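Local coordinates for GP23.1 (Bacillus phage spp1, PDB 2XF7), which is of uncertain function but has been put forward as a putative chaperone of the phage, built as a small all-helical protein that assembles into a hexamer, at residues 22-27 / 40-45. Numbering follows the deposited sequence.
Sequences ELLRVA and KIMSYP
No flat group takes part where L24 meets I41 and M42; the contact is aliphatic, carried by one methyl, CD1 of L24. That methyl reaches M42 CG at 3.5 Å and I41 CG2 at 3.9 Å, touching both neighbours at once. L24 gets there because its chain is extended from CA through to CD1 (chi2 -179°), which carries the methyl out toward helix 35-42. The L24 and M42 side chains run past each other in opposite directions, and M42 SD follows its CG, 4.1 Å from L24 CD1. I41 instead presents its CG2 branch, which is anti to the backbone N. L24 and I41 are buried, whereas M42 borders the contact and remains partly exposed. K40 O accepts both S43 N, at 3.1 Å, and S43 OG, at 2.7 Å, the hydroxyl approaching in the carbonyl plane on a lone pair. The contact thus joins helix 21-30 to the C-terminal part of helix 35-42, with L33 from the intervening loop packing on both L24 and I41. W14 also touches I41, tying the remaining helix of the subunit, 7-15, into the same small core.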
ATOM      1  N   GLU B  22      11.654  11.624  19.140  1.00 16.52           N
ATOM      2  CA  GLU B  22      10.443  11.890  19.984  1.00 16.59           C
ATOM      3  C   GLU B  22       9.288  10.918  19.604  1.00 17.51           C
ATOM      4  O   GLU B  22       8.690  10.261  20.449  1.00 18.80           O
ATOM      5  CB  GLU B  22      10.012  13.376  19.816  1.00 17.92           C
ATOM      6  CG  GLU B  22      11.120  14.368  20.178  1.00 30.36           C
ATOM      7  CD  GLU B  22      10.772  15.790  20.605  1.00 63.97           C
ATOM      8  OE1 GLU B  22      11.176  16.730  19.879  1.00 35.22           O
ATOM      9  OE2 GLU B  22      10.190  15.973  21.705  1.00 56.33           O
ATOM     10  N   LEU B  23       9.041  10.782  18.317  1.00 14.40           N
ATOM     11  CA  LEU B  23       8.004   9.906  17.856  0.58 13.47           C
ATOM     12  C   LEU B  23       8.377   8.422  18.013  1.00 13.69           C
ATOM     13  O   LEU B  23       7.599   7.611  18.358  1.00 12.35           O
ATOM     14  CB  LEU B  23       7.699  10.284  16.424  0.58 13.62           C
ATOM     15  CG  LEU B  23       6.563   9.654  15.673  0.58 17.34           C
ATOM     16  CD1 LEU B  23       6.934   8.383  15.447  0.58 22.71           C
ATOM     17  CD2 LEU B  23       5.334   9.663  16.451  0.58 15.88           C
ATOM     18  N   LEU B  24       9.644   8.093  17.729  1.00 11.74           N
ATOM     19  CA  LEU B  24      10.080   6.703  17.908  1.00 10.49           C
ATOM     20  C   LEU B  24       9.918   6.300  19.396  1.00 14.81           C
ATOM     21  O   LEU B  24       9.478   5.184  19.676  1.00 11.30           O
ATOM     22  CB  LEU B  24      11.540   6.443  17.432  1.00 11.15           C
ATOM     23  CG  LEU B  24      11.768   6.821  15.955  1.00 11.87           C
ATOM     24  CD1 LEU B  24      13.201   6.511  15.584  1.00 12.08           C
ATOM     25  CD2 LEU B  24      10.709   6.112  15.002  1.00 13.17           C
ATOM     26  N   ARG B  25      10.222   7.229  20.333  1.00 13.19           N
ATOM     27  CA  ARG B  25      10.106   6.984  21.778  1.00 12.88           C
ATOM     28  C   ARG B  25       8.621   6.621  22.111  1.00 14.90           C
ATOM     29  O   ARG B  25       8.349   5.667  22.830  1.00 14.48           O
ATOM     30  CB  ARG B  25      10.511   8.255  22.546  1.00 16.59           C
ATOM     31  CG  ARG B  25      10.483   8.061  24.035  1.00 25.71           C
ATOM     32  CD  ARG B  25      11.162   9.209  24.814  1.00 35.01           C
ATOM     33  NE  ARG B  25      10.605  10.552  24.553  1.00 50.69           N
ATOM     34  CZ  ARG B  25      10.941  11.671  25.216  1.00 65.37           C
ATOM     35  NH1 ARG B  25      11.808  11.624  26.228  1.00 39.09           N
ATOM     36  NH2 ARG B  25      10.400  12.839  24.880  1.00 43.06           N
ATOM     37  N   VAL B  26       7.672   7.385  21.525  1.00 13.01           N
ATOM     38  CA  VAL B  26       6.252   7.155  21.786  1.00 13.07           C
ATOM     39  C   VAL B  26       5.889   5.742  21.227  1.00 12.15           C
ATOM     40  O   VAL B  26       5.200   4.976  21.896  1.00 15.47           O
ATOM     41  CB  VAL B  26       5.411   8.275  21.102  1.00 16.33           C
ATOM     42  CG1 VAL B  26       3.910   7.907  21.087  1.00 15.81           C
ATOM     43  CG2 VAL B  26       5.622   9.645  21.782  1.00 16.36           C
ATOM     44  N   ALA B  27       6.358   5.416  20.027  1.00 12.76           N
ATOM     45  CA  ALA B  27       6.050   4.130  19.381  1.00 11.89           C
ATOM     46  C   ALA B  27       6.617   2.955  20.209  1.00 13.88           C
ATOM     47  O   ALA B  27       5.931   1.949  20.411  1.00 13.42           O
ATOM     48  CB  ALA B  27       6.610   4.089  17.965  1.00 12.22           C
ATOM     49  N   LYS B  40      17.635   0.730  15.130  1.00 10.51           N
ATOM     50  CA  LYS B  40      17.953   0.456  13.701  1.00 11.02           C
ATOM     51  C   LYS B  40      17.518   1.619  12.851  1.00 13.27           C
ATOM     52  O   LYS B  40      18.243   2.066  11.944  1.00 12.22           O
ATOM     53  CB  LYS B  40      17.350  -0.867  13.187  1.00 12.73           C
ATOM     54  CG  LYS B  40      17.939  -2.103  13.873  1.00 17.58           C
ATOM     55  CD  LYS B  40      17.493  -3.411  13.279  1.00 30.43           C
ATOM     56  CE  LYS B  40      18.376  -4.510  13.883  1.00 26.51           C
ATOM     57  NZ  LYS B  40      19.706  -4.696  13.183  1.00 19.83           N
ATOM     58  N   ILE B  41      16.290   2.097  13.076  1.00  9.77           N
ATOM     59  CA  ILE B  41      15.822   3.237  12.283  1.00 10.19           C
ATOM     60  C   ILE B  41      16.741   4.462  12.465  1.00 11.79           C
ATOM     61  O   ILE B  41      17.079   5.093  11.464  1.00 12.24           O
ATOM     62  CB  ILE B  41      14.381   3.571  12.706  1.00 10.75           C
ATOM     63  CG1 ILE B  41      13.458   2.447  12.190  1.00 10.67           C
ATOM     64  CG2 ILE B  41      13.982   4.956  12.149  1.00 10.42           C
ATOM     65  CD1 ILE B  41      12.012   2.488  12.797  1.00 10.28           C
ATOM     66  N   MET B  42      17.169   4.750  13.710  1.00 10.15           N
ATOM     67  CA  MET B  42      18.028   5.917  13.971  1.00 10.51           C
ATOM     68  C   MET B  42      19.427   5.785  13.348  1.00 11.93           C
ATOM     69  O   MET B  42      20.171   6.795  13.243  1.00 14.55           O
ATOM     70  CB  MET B  42      18.090   6.285  15.451  1.00 11.68           C
ATOM     71  CG  MET B  42      16.687   6.619  15.942  1.00 13.70           C
ATOM     72  SD  MET B  42      16.690   7.269  17.635  1.00 18.24           S
ATOM     73  CE  MET B  42      16.854   5.801  18.499  1.00 16.81           C
ATOM     74  N   SER B  43      19.775   4.576  12.895  1.00 11.69           N
ATOM     75  CA  SER B  43      21.049   4.380  12.226  1.00 12.76           C
ATOM     76  C   SER B  43      21.020   4.975  10.808  1.00 10.26           C
ATOM     77  O   SER B  43      22.086   5.151  10.194  1.00 11.64           O
ATOM     78  CB  SER B  43      21.437   2.893  12.176  1.00 13.61           C
ATOM     79  OG  SER B  43      20.769   2.174  11.145  1.00 13.58           O
ATOM     80  N   TYR B  44      19.785   5.168  10.255  1.00  9.31           N
ATOM     81  CA  TYR B  44      19.631   5.753   8.897  1.00  9.31           C
ATOM     82  C   TYR B  44      19.765   7.305   8.998  1.00 12.44           C
ATOM     83  O   TYR B  44      19.497   7.919  10.072  1.00 11.31           O
ATOM     84  CB  TYR B  44      18.226   5.416   8.348  1.00 10.09           C
ATOM     85  CG  TYR B  44      18.075   3.987   7.884  1.00 10.15           C
ATOM     86  CD1 TYR B  44      18.088   3.669   6.534  1.00  9.72           C
ATOM     87  CD2 TYR B  44      17.809   2.962   8.800  1.00 10.00           C
ATOM     88  CE1 TYR B  44      17.901   2.354   6.088  1.00 12.38           C
ATOM     89  CE2 TYR B  44      17.584   1.645   8.366  1.00 10.03           C
ATOM     90  CZ  TYR B  44      17.586   1.361   7.005  1.00 10.84           C
ATOM     91  OH  TYR B  44      17.307   0.123   6.525  1.00 11.77           O
ATOM     92  N   PRO B  45      20.056   7.955   7.854  1.00 12.74           N
ATOM     93  CA  PRO B  45      20.175   9.415   7.843  1.00 10.58           C
ATOM     94  C   PRO B  45      18.761  10.029   7.888  1.00 10.87           C
ATOM     95  O   PRO B  45      17.968   9.918   6.945  1.00 13.02           O
ATOM     96  CB  PRO B  45      20.875   9.725   6.502  1.00 13.17           C
ATOM     97  CG  PRO B  45      20.497   8.569   5.610  1.00 16.41           C
ATOM     98  CD  PRO B  45      20.398   7.347   6.537  1.00 13.56           C
TER